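Local structure of tRNA (Guanosine-2'-O-)-methyltransferase (Aquifex aeolicus, 1ZJR) at residues Phe98-Thr103 with Pro120-Val125; Leu26-Asp31 with Leu52-Tyr57. The protein methylates the 2'-O of guanosine 18 in a subset of tRNA species, with S-adenosyl-L-methionine as methyl donor. One frame throughout, in Å; residues are numbered along the deposited sequence.

Contact 1: residues Phe98-Thr103 with Pro120-Val125; sequences FQIVAT and PTVLVV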
ATOM      1  N   PHE A  98       5.831   8.918  10.470  1.00 38.05           N
ATOM      2  CA  PHE A  98       4.815   7.963  10.027  1.00 36.18           C
ATOM      3  C   PHE A  98       4.554   6.914  11.101  1.00 33.94           C
ATOM      4  O   PHE A  98       5.491   6.397  11.703  1.00 34.37           O
ATOM      5  CB  PHE A  98       5.275   7.243   8.756  1.00 33.81           C
ATOM      6  CG  PHE A  98       5.186   8.074   7.509  1.00 33.92           C
ATOM      7  CD1 PHE A  98       4.228   7.787   6.535  1.00 32.83           C
ATOM      8  CD2 PHE A  98       6.077   9.116   7.285  1.00 33.92           C
ATOM      9  CE1 PHE A  98       4.162   8.526   5.353  1.00 33.27           C
ATOM     10  CE2 PHE A  98       6.021   9.864   6.107  1.00 34.55           C
ATOM     11  CZ  PHE A  98       5.063   9.568   5.137  1.00 34.62           C
ATOM     12  N   GLN A  99       3.285   6.604  11.352  1.00 34.16           N
ATOM     13  CA  GLN A  99       2.968   5.567  12.326  1.00 33.05           C
ATOM     14  C   GLN A  99       3.039   4.253  11.554  1.00 32.70           C
ATOM     15  O   GLN A  99       2.552   4.161  10.423  1.00 31.90           O
ATOM     16  CB  GLN A  99       1.563   5.744  12.914  1.00 33.98           C
ATOM     17  CG  GLN A  99       0.418   5.560  11.929  1.00 35.88           C
ATOM     18  CD  GLN A  99      -0.949   5.534  12.609  1.00 34.89           C
ATOM     19  OE1 GLN A  99      -1.985   5.619  11.949  1.00 36.32           O
ATOM     20  NE2 GLN A  99      -0.956   5.409  13.930  1.00 35.27           N
ATOM     21  N   ILE A 100       3.667   3.250  12.155  1.00 30.51           N
ATOM     22  CA  ILE A 100       3.797   1.945  11.522  1.00 30.57           C
ATOM     23  C   ILE A 100       2.700   1.034  12.067  1.00 29.05           C
ATOM     24  O   ILE A 100       2.688   0.699  13.253  1.00 29.58           O
ATOM     25  CB  ILE A 100       5.177   1.324  11.816  1.00 30.41           C
ATOM     26  CG1 ILE A 100       6.278   2.346  11.510  1.00 30.98           C
ATOM     27  CG2 ILE A 100       5.364   0.058  10.985  1.00 31.14           C
ATOM     28  CD1 ILE A 100       6.284   2.860  10.078  1.00 29.02           C
ATOM     29  N   VAL A 101       1.783   0.649  11.186  1.00 27.87           N
ATOM     30  CA  VAL A 101       0.645  -0.200  11.528  1.00 27.45           C
ATOM     31  C   VAL A 101       0.859  -1.578  10.902  1.00 29.28           C
ATOM     32  O   VAL A 101       0.886  -1.717   9.679  1.00 27.34           O
ATOM     33  CB  VAL A 101      -0.661   0.430  10.988  1.00 27.98           C
ATOM     34  CG1 VAL A 101      -1.872  -0.424  11.357  1.00 27.93           C
ATOM     35  CG2 VAL A 101      -0.814   1.846  11.553  1.00 27.70           C
ATOM     36  N   ALA A 102       1.001  -2.599  11.741  1.00 28.72           N
ATOM     37  CA  ALA A 102       1.258  -3.940  11.231  1.00 28.15           C
ATOM     38  C   ALA A 102       0.239  -4.995  11.624  1.00 27.59           C
ATOM     39  O   ALA A 102      -0.221  -5.044  12.761  1.00 26.75           O
ATOM     40  CB  ALA A 102       2.644  -4.389  11.664  1.00 28.58           C
ATOM     41  N   THR A 103      -0.108  -5.851  10.668  1.00 28.12           N
ATOM     42  CA  THR A 103      -1.046  -6.935  10.932  1.00 27.10           C
ATOM     43  C   THR A 103      -0.257  -7.975  11.718  1.00 27.43           C
ATOM     44  O   THR A 103       0.726  -8.525  11.220  1.00 27.75           O
ATOM     45  CB  THR A 103      -1.537  -7.585   9.632  1.00 26.67           C
ATOM     46  OG1 THR A 103      -0.402  -8.023   8.872  1.00 27.45           O
ATOM     47  CG2 THR A 103      -2.351  -6.589   8.813  1.00 26.04           C
ATOM     48  N   PRO A 120      -0.138  10.411   8.685  1.00 32.54           N
ATOM     49  CA  PRO A 120       0.876   9.701   7.892  1.00 31.51           C
ATOM     50  C   PRO A 120       0.993   8.278   8.425  1.00 29.35           C
ATOM     51  O   PRO A 120       1.324   8.063   9.602  1.00 28.39           O
ATOM     52  CB  PRO A 120       2.137  10.525   8.133  1.00 32.02           C
ATOM     53  CG  PRO A 120       1.581  11.926   8.223  1.00 33.35           C
ATOM     54  CD  PRO A 120       0.360  11.732   9.112  1.00 32.53           C
ATOM     55  N   THR A 121       0.732   7.311   7.552  1.00 28.27           N
ATOM     56  CA  THR A 121       0.737   5.908   7.942  1.00 28.70           C
ATOM     57  C   THR A 121       1.364   4.944   6.942  1.00 27.78           C
ATOM     58  O   THR A 121       1.210   5.095   5.734  1.00 26.79           O
ATOM     59  CB  THR A 121      -0.714   5.411   8.148  1.00 29.56           C
ATOM     60  OG1 THR A 121      -1.353   6.202   9.152  1.00 31.19           O
ATOM     61  CG2 THR A 121      -0.738   3.930   8.557  1.00 28.91           C
ATOM     62  N   VAL A 122       2.067   3.947   7.464  1.00 27.79           N
ATOM     63  CA  VAL A 122       2.629   2.900   6.623  1.00 26.44           C
ATOM     64  C   VAL A 122       1.915   1.634   7.098  1.00 25.88           C
ATOM     65  O   VAL A 122       2.096   1.218   8.239  1.00 26.31           O
ATOM     66  CB  VAL A 122       4.156   2.691   6.827  1.00 28.09           C
ATOM     67  CG1 VAL A 122       4.607   1.473   6.024  1.00 26.34           C
ATOM     68  CG2 VAL A 122       4.941   3.920   6.363  1.00 25.19           C
ATOM     69  N   LEU A 123       1.078   1.052   6.244  1.00 23.54           N
ATOM     70  CA  LEU A 123       0.371  -0.179   6.588  1.00 23.80           C
ATOM     71  C   LEU A 123       1.228  -1.360   6.138  1.00 24.20           C
ATOM     72  O   LEU A 123       1.533  -1.485   4.953  1.00 23.86           O
ATOM     73  CB  LEU A 123      -0.983  -0.250   5.867  1.00 23.42           C
ATOM     74  CG  LEU A 123      -1.678  -1.616   5.969  1.00 24.96           C
ATOM     75  CD1 LEU A 123      -2.052  -1.886   7.422  1.00 27.20           C
ATOM     76  CD2 LEU A 123      -2.915  -1.647   5.079  1.00 22.66           C
ATOM     77  N   VAL A 124       1.615  -2.222   7.075  1.00 24.16           N
ATOM     78  CA  VAL A 124       2.434  -3.381   6.731  1.00 24.38           C
ATOM     79  C   VAL A 124       1.599  -4.653   6.806  1.00 25.08           C
ATOM     80  O   VAL A 124       1.001  -4.950   7.842  1.00 24.28           O
ATOM     81  CB  VAL A 124       3.642  -3.536   7.692  1.00 25.96           C
ATOM     82  CG1 VAL A 124       4.616  -4.577   7.140  1.00 24.54           C
ATOM     83  CG2 VAL A 124       4.343  -2.194   7.879  1.00 25.32           C
ATOM     84  N   VAL A 125       1.563  -5.396   5.700  1.00 25.07           N
ATOM     85  CA  VAL A 125       0.809  -6.645   5.624  1.00 25.42           C
ATOM     86  C   VAL A 125       1.787  -7.724   5.177  1.00 25.70           C
ATOM     87  O   VAL A 125       2.882  -7.413   4.715  1.00 26.31           O
ATOM     88  CB  VAL A 125      -0.340  -6.559   4.587  1.00 24.58           C
ATOM     89  CG1 VAL A 125      -1.325  -5.461   4.976  1.00 24.74           C
ATOM     90  CG2 VAL A 125       0.232  -6.289   3.203  1.00 24.79           C
TER

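Contact 2: residues Leu26-Asp31 with Leu52-Tyr57; sequences LIVFAD and LYLYYY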
ATOM      1  N   LEU A  26      -0.377   7.802   2.627  1.00 27.49           N
ATOM      2  CA  LEU A  26      -0.794   6.444   2.978  1.00 26.85           C
ATOM      3  C   LEU A  26       0.096   5.444   2.233  1.00 25.71           C
ATOM      4  O   LEU A  26      -0.069   5.228   1.034  1.00 25.38           O
ATOM      5  CB  LEU A  26      -2.264   6.252   2.596  1.00 27.10           C
ATOM      6  CG  LEU A  26      -2.929   4.934   3.003  1.00 28.62           C
ATOM      7  CD1 LEU A  26      -2.809   4.733   4.510  1.00 29.69           C
ATOM      8  CD2 LEU A  26      -4.383   4.965   2.586  1.00 31.25           C
ATOM      9  N   ILE A  27       1.037   4.847   2.958  1.00 26.70           N
ATOM     10  CA  ILE A  27       2.006   3.917   2.378  1.00 27.61           C
ATOM     11  C   ILE A  27       1.677   2.471   2.712  1.00 25.86           C
ATOM     12  O   ILE A  27       1.168   2.182   3.788  1.00 26.32           O
ATOM     13  CB  ILE A  27       3.435   4.196   2.927  1.00 28.25           C
ATOM     14  CG1 ILE A  27       3.742   5.697   2.870  1.00 31.28           C
ATOM     15  CG2 ILE A  27       4.474   3.390   2.143  1.00 27.75           C
ATOM     16  CD1 ILE A  27       3.730   6.288   1.481  1.00 33.14           C
ATOM     17  N   VAL A  28       1.974   1.566   1.787  1.00 25.99           N
ATOM     18  CA  VAL A  28       1.741   0.146   2.032  1.00 24.96           C
ATOM     19  C   VAL A  28       3.062  -0.603   1.874  1.00 24.11           C
ATOM     20  O   VAL A  28       3.837  -0.334   0.953  1.00 25.86           O
ATOM     21  CB  VAL A  28       0.717  -0.461   1.041  1.00 25.71           C
ATOM     22  CG1 VAL A  28       0.617  -1.971   1.264  1.00 23.75           C
ATOM     23  CG2 VAL A  28      -0.652   0.179   1.239  1.00 24.70           C
ATOM     24  N   PHE A  29       3.313  -1.537   2.783  1.00 24.76           N
ATOM     25  CA  PHE A  29       4.524  -2.346   2.746  1.00 24.73           C
ATOM     26  C   PHE A  29       4.080  -3.806   2.748  1.00 23.61           C
ATOM     27  O   PHE A  29       3.419  -4.248   3.687  1.00 22.50           O
ATOM     28  CB  PHE A  29       5.383  -2.080   3.985  1.00 24.12           C
ATOM     29  CG  PHE A  29       6.773  -2.660   3.899  1.00 28.66           C
ATOM     30  CD1 PHE A  29       7.869  -1.835   3.668  1.00 29.27           C
ATOM     31  CD2 PHE A  29       6.980  -4.035   4.017  1.00 29.39           C
ATOM     32  CE1 PHE A  29       9.157  -2.365   3.554  1.00 29.84           C
ATOM     33  CE2 PHE A  29       8.265  -4.577   3.904  1.00 32.02           C
ATOM     34  CZ  PHE A  29       9.357  -3.736   3.671  1.00 31.07           C
ATOM     35  N   ALA A  30       4.428  -4.535   1.689  1.00 23.18           N
ATOM     36  CA  ALA A  30       4.075  -5.944   1.559  1.00 25.13           C
ATOM     37  C   ALA A  30       5.256  -6.766   2.060  1.00 25.40           C
ATOM     38  O   ALA A  30       6.324  -6.794   1.444  1.00 25.83           O
ATOM     39  CB  ALA A  30       3.775  -6.284   0.103  1.00 25.73           C
ATOM     40  N   ASP A  31       5.053  -7.436   3.185  1.00 27.14           N
ATOM     41  CA  ASP A  31       6.110  -8.221   3.792  1.00 26.76           C
ATOM     42  C   ASP A  31       6.046  -9.686   3.416  1.00 26.91           C
ATOM     43  O   ASP A  31       5.273 -10.451   3.987  1.00 27.91           O
ATOM     44  CB  ASP A  31       6.063  -8.075   5.316  1.00 26.17           C
ATOM     45  CG  ASP A  31       7.051  -8.990   6.014  1.00 27.51           C
ATOM     46  OD1 ASP A  31       8.133  -9.225   5.443  1.00 27.91           O
ATOM     47  OD2 ASP A  31       6.753  -9.463   7.127  1.00 28.28           O
ATOM     48  N   LEU A  52      -0.071   5.671  -3.384  1.00 26.72           N
ATOM     49  CA  LEU A  52       0.915   6.005  -4.409  1.00 27.97           C
ATOM     50  C   LEU A  52       2.215   5.217  -4.266  1.00 28.75           C
ATOM     51  O   LEU A  52       2.899   4.965  -5.258  1.00 29.52           O
ATOM     52  CB  LEU A  52       1.237   7.503  -4.365  1.00 27.34           C
ATOM     53  CG  LEU A  52       2.263   8.001  -5.393  1.00 28.28           C
ATOM     54  CD1 LEU A  52       1.716   7.836  -6.797  1.00 29.35           C
ATOM     55  CD2 LEU A  52       2.587   9.464  -5.120  1.00 30.58           C
ATOM     56  N   TYR A  53       2.559   4.837  -3.039  1.00 28.02           N
ATOM     57  CA  TYR A  53       3.794   4.091  -2.806  1.00 27.91           C
ATOM     58  C   TYR A  53       3.581   2.727  -2.162  1.00 27.58           C
ATOM     59  O   TYR A  53       3.002   2.626  -1.075  1.00 24.80           O
ATOM     60  CB  TYR A  53       4.747   4.899  -1.922  1.00 30.52           C
ATOM     61  CG  TYR A  53       5.065   6.280  -2.447  1.00 34.28           C
ATOM     62  CD1 TYR A  53       4.399   7.403  -1.954  1.00 37.13           C
ATOM     63  CD2 TYR A  53       6.038   6.466  -3.430  1.00 37.24           C
ATOM     64  CE1 TYR A  53       4.697   8.682  -2.426  1.00 39.44           C
ATOM     65  CE2 TYR A  53       6.345   7.741  -3.911  1.00 39.06           C
ATOM     66  CZ  TYR A  53       5.673   8.841  -3.404  1.00 40.94           C
ATOM     67  OH  TYR A  53       5.982  10.101  -3.864  1.00 44.55           O
ATOM     68  N   LEU A  54       4.071   1.688  -2.836  1.00 26.07           N
ATOM     69  CA  LEU A  54       3.980   0.312  -2.347  1.00 26.94           C
ATOM     70  C   LEU A  54       5.402  -0.236  -2.299  1.00 25.73           C
ATOM     71  O   LEU A  54       6.074  -0.308  -3.328  1.00 28.51           O
ATOM     72  CB  LEU A  54       3.164  -0.553  -3.320  1.00 26.95           C
ATOM     73  CG  LEU A  54       2.442  -1.837  -2.866  1.00 33.32           C
ATOM     74  CD1 LEU A  54       2.522  -2.843  -3.994  1.00 31.54           C
ATOM     75  CD2 LEU A  54       3.017  -2.415  -1.595  1.00 31.45           C
ATOM     76  N   TYR A  55       5.862  -0.608  -1.112  1.00 26.24           N
ATOM     77  CA  TYR A  55       7.193  -1.180  -0.944  1.00 26.96           C
ATOM     78  C   TYR A  55       6.994  -2.654  -0.659  1.00 28.44           C
ATOM     79  O   TYR A  55       5.945  -3.049  -0.149  1.00 26.91           O
ATOM     80  CB  TYR A  55       7.915  -0.534   0.238  1.00 28.59           C
ATOM     81  CG  TYR A  55       8.231   0.926   0.027  1.00 30.72           C
ATOM     82  CD1 TYR A  55       7.257   1.905   0.218  1.00 31.57           C
ATOM     83  CD2 TYR A  55       9.500   1.329  -0.389  1.00 28.90           C
ATOM     84  CE1 TYR A  55       7.537   3.249  -0.002  1.00 31.53           C
ATOM     85  CE2 TYR A  55       9.793   2.675  -0.610  1.00 30.51           C
ATOM     86  CZ  TYR A  55       8.805   3.628  -0.416  1.00 31.77           C
ATOM     87  OH  TYR A  55       9.079   4.958  -0.639  1.00 33.25           O
ATOM     88  N   TYR A  56       7.986  -3.473  -0.989  1.00 27.27           N
ATOM     89  CA  TYR A  56       7.858  -4.899  -0.735  1.00 29.33           C
ATOM     90  C   TYR A  56       9.196  -5.571  -0.458  1.00 29.81           C
ATOM     91  O   TYR A  56      10.247  -5.116  -0.912  1.00 29.80           O
ATOM     92  CB  TYR A  56       7.158  -5.583  -1.914  1.00 28.33           C
ATOM     93  CG  TYR A  56       8.007  -5.757  -3.154  1.00 31.25           C
ATOM     94  CD1 TYR A  56       8.738  -6.930  -3.363  1.00 31.93           C
ATOM     95  CD2 TYR A  56       8.064  -4.760  -4.129  1.00 30.32           C
ATOM     96  CE1 TYR A  56       9.495  -7.106  -4.515  1.00 34.03           C
ATOM     97  CE2 TYR A  56       8.819  -4.927  -5.282  1.00 34.57           C
ATOM     98  CZ  TYR A  56       9.530  -6.104  -5.471  1.00 34.78           C
ATOM     99  OH  TYR A  56      10.257  -6.282  -6.625  1.00 36.63           O
ATOM    100  N   TYR A  57       9.132  -6.649   0.312  1.00 30.13           N
ATOM    101  CA  TYR A  57      10.293  -7.443   0.690  1.00 32.02           C
ATOM    102  C   TYR A  57       9.931  -8.871   0.297  1.00 34.62           C
ATOM    103  O   TYR A  57       8.859  -9.351   0.652  1.00 31.75           O
ATOM    104  CB  TYR A  57      10.493  -7.338   2.202  1.00 31.11           C
ATOM    105  CG  TYR A  57      11.567  -8.236   2.787  1.00 33.37           C
ATOM    106  CD1 TYR A  57      11.251  -9.163   3.775  1.00 30.50           C
ATOM    107  CD2 TYR A  57      12.905  -8.099   2.414  1.00 31.71           C
ATOM    108  CE1 TYR A  57      12.242  -9.932   4.390  1.00 33.55           C
ATOM    109  CE2 TYR A  57      13.903  -8.861   3.017  1.00 34.39           C
ATOM    110  CZ  TYR A  57      13.565  -9.773   4.007  1.00 34.64           C
ATOM    111  OH  TYR A  57      14.547 -10.516   4.623  1.00 35.58           O
TER
HETATM  112  O   HOH W   1       1.100   6.524  -0.874  1.00 33.95           O

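Contact 1: residues Phe98-Thr103 with Pro120-Val125
The phenyl ring of Phe98 takes Pro120 against one face: Pro120 CB sits 3.9 Å from the centroid of the Phe98 ring and 14° off its normal, a CH-pi contact displaced toward the rim nearest CD1. Val122 CG2 and the backbone N of Thr121 approach the same ring obliquely, and Phe93 of helix 86-95 meets it edge-to-face. With CG anti to the carbonyl carbon (chi1 -76°), the ring of Phe98 is carried over the start of the neighbouring strand. The side chain of Gln99, on the opposite side of the sheet, passes its CG 3.4 Å from Thr121 OG1; that hydroxyl is hydrogen-bonded to the carbonyl of Lys119.

From here the chains run parallel, residue beside residue from Gln99 and Thr121 to Ala102 and Val124. Five backbone bonds join them, the shortest from Val124 N to Val101 O at 2.8 Å, and the longest from Thr103 N to Val124 O at 3.2 Å. These are inner strands of the parallel sheet in the knotted SPOUT methyltransferase fold, with helices packed on both faces.

On the face shared with Phe98, the ethyl branch of Ile100 lies alongside Val122, CD1 coming 3.9 Å from Val122 CB, while Ile100 CG2 reaches Val124 CG2 at 4.0 Å. Leu90 of helix 86-95 covers both valines. On the other face Val101 CG2 meets Thr121 CG2 at 3.7 Å, and Leu123 leans on Ile164 and Leu165 of helix 157-174. At the C-terminal end of strand 99-103, Thr103, a predicted S-adenosyl-L-methionine-binding residue, crosses Val125 with its methyl, CG2 to Val125 CG1 4.1 Å, while its OG1 hydrogen-bonds a bound glycerol, probably from the crystallisation liquor.

Contact 2: residues Leu26-Asp31 with Leu52-Tyr57
Strands 26-31 and 52-57 lie parallel, their axes 4.5 Å apart at closest and turned by 18°. Val28 and Ala30 each use both N-H and C=O in a four-bond ladder: their N-H groups go to Tyr53 O and Tyr55 O, and their carbonyls accept from Tyr55 N and Tyr57 N. At the N-terminal end a water takes over, donating to Leu26 O at 2.6 Å and accepting from Leu52 N.

This is the beta-alpha-beta unit of strand 26-31, helix 36-49 and strand 51-57, and the helix packs on the face that bears Val28 and Leu54, with Ala30 and Tyr56 farther along it. There Leu54 CD2 nestles against Val28 CG1 at 3.8 Å, with Cys46 of the helix touching both, and Ala30 meets the CB of Tyr56, whose ring meets Phe39 edge-to-face.

Aromatic groups dominate the other face. The ring of Phe29 rises from the sheet with CG anti to the backbone N (chi1 -168°) and presents one flank to the partner strand: CD1 packs on Tyr55 CB at 3.7 Å, Tyr55 O lies over one ring face, and CE2 reaches Tyr57 CB. Ile27 CD1 goes to Tyr53, and Ile27 CG2 to the edge of the Tyr55 ring, 3.7 Å from Tyr55 CD1. Asp31 runs beside Tyr57, carboxylate and ring 23° from coplanar, with OD1 at the ring edge, 3.5 Å from Tyr57 CD1. That buried oxygen has no hydrogen-bond partner in the model, whereas OD2 accepts from the backbone N of Ser133.

Overall arrangement
From the N terminus, contact 2 comes first: strand 26-31 passes through helix 36-49 and returns as strand 51-57, closing its loop before contact 1 opens. The chain then adds strand 79-82 at the sheet's outer edge and travels along helix 86-95 to strand 99-103; contact 1 closes a helix-free excursion that includes the short strand 110-111 when strand 121-126 returns. The two loops are thus in series, neither nested nor crossed. In space, however, strand 121-126 slots between 99-103 and 26-31, with probable hydrogen bonds from Leu123 N to Ile27 O and from Asp31 N to Val125 O, making the contacts adjoining parts of one parallel sheet.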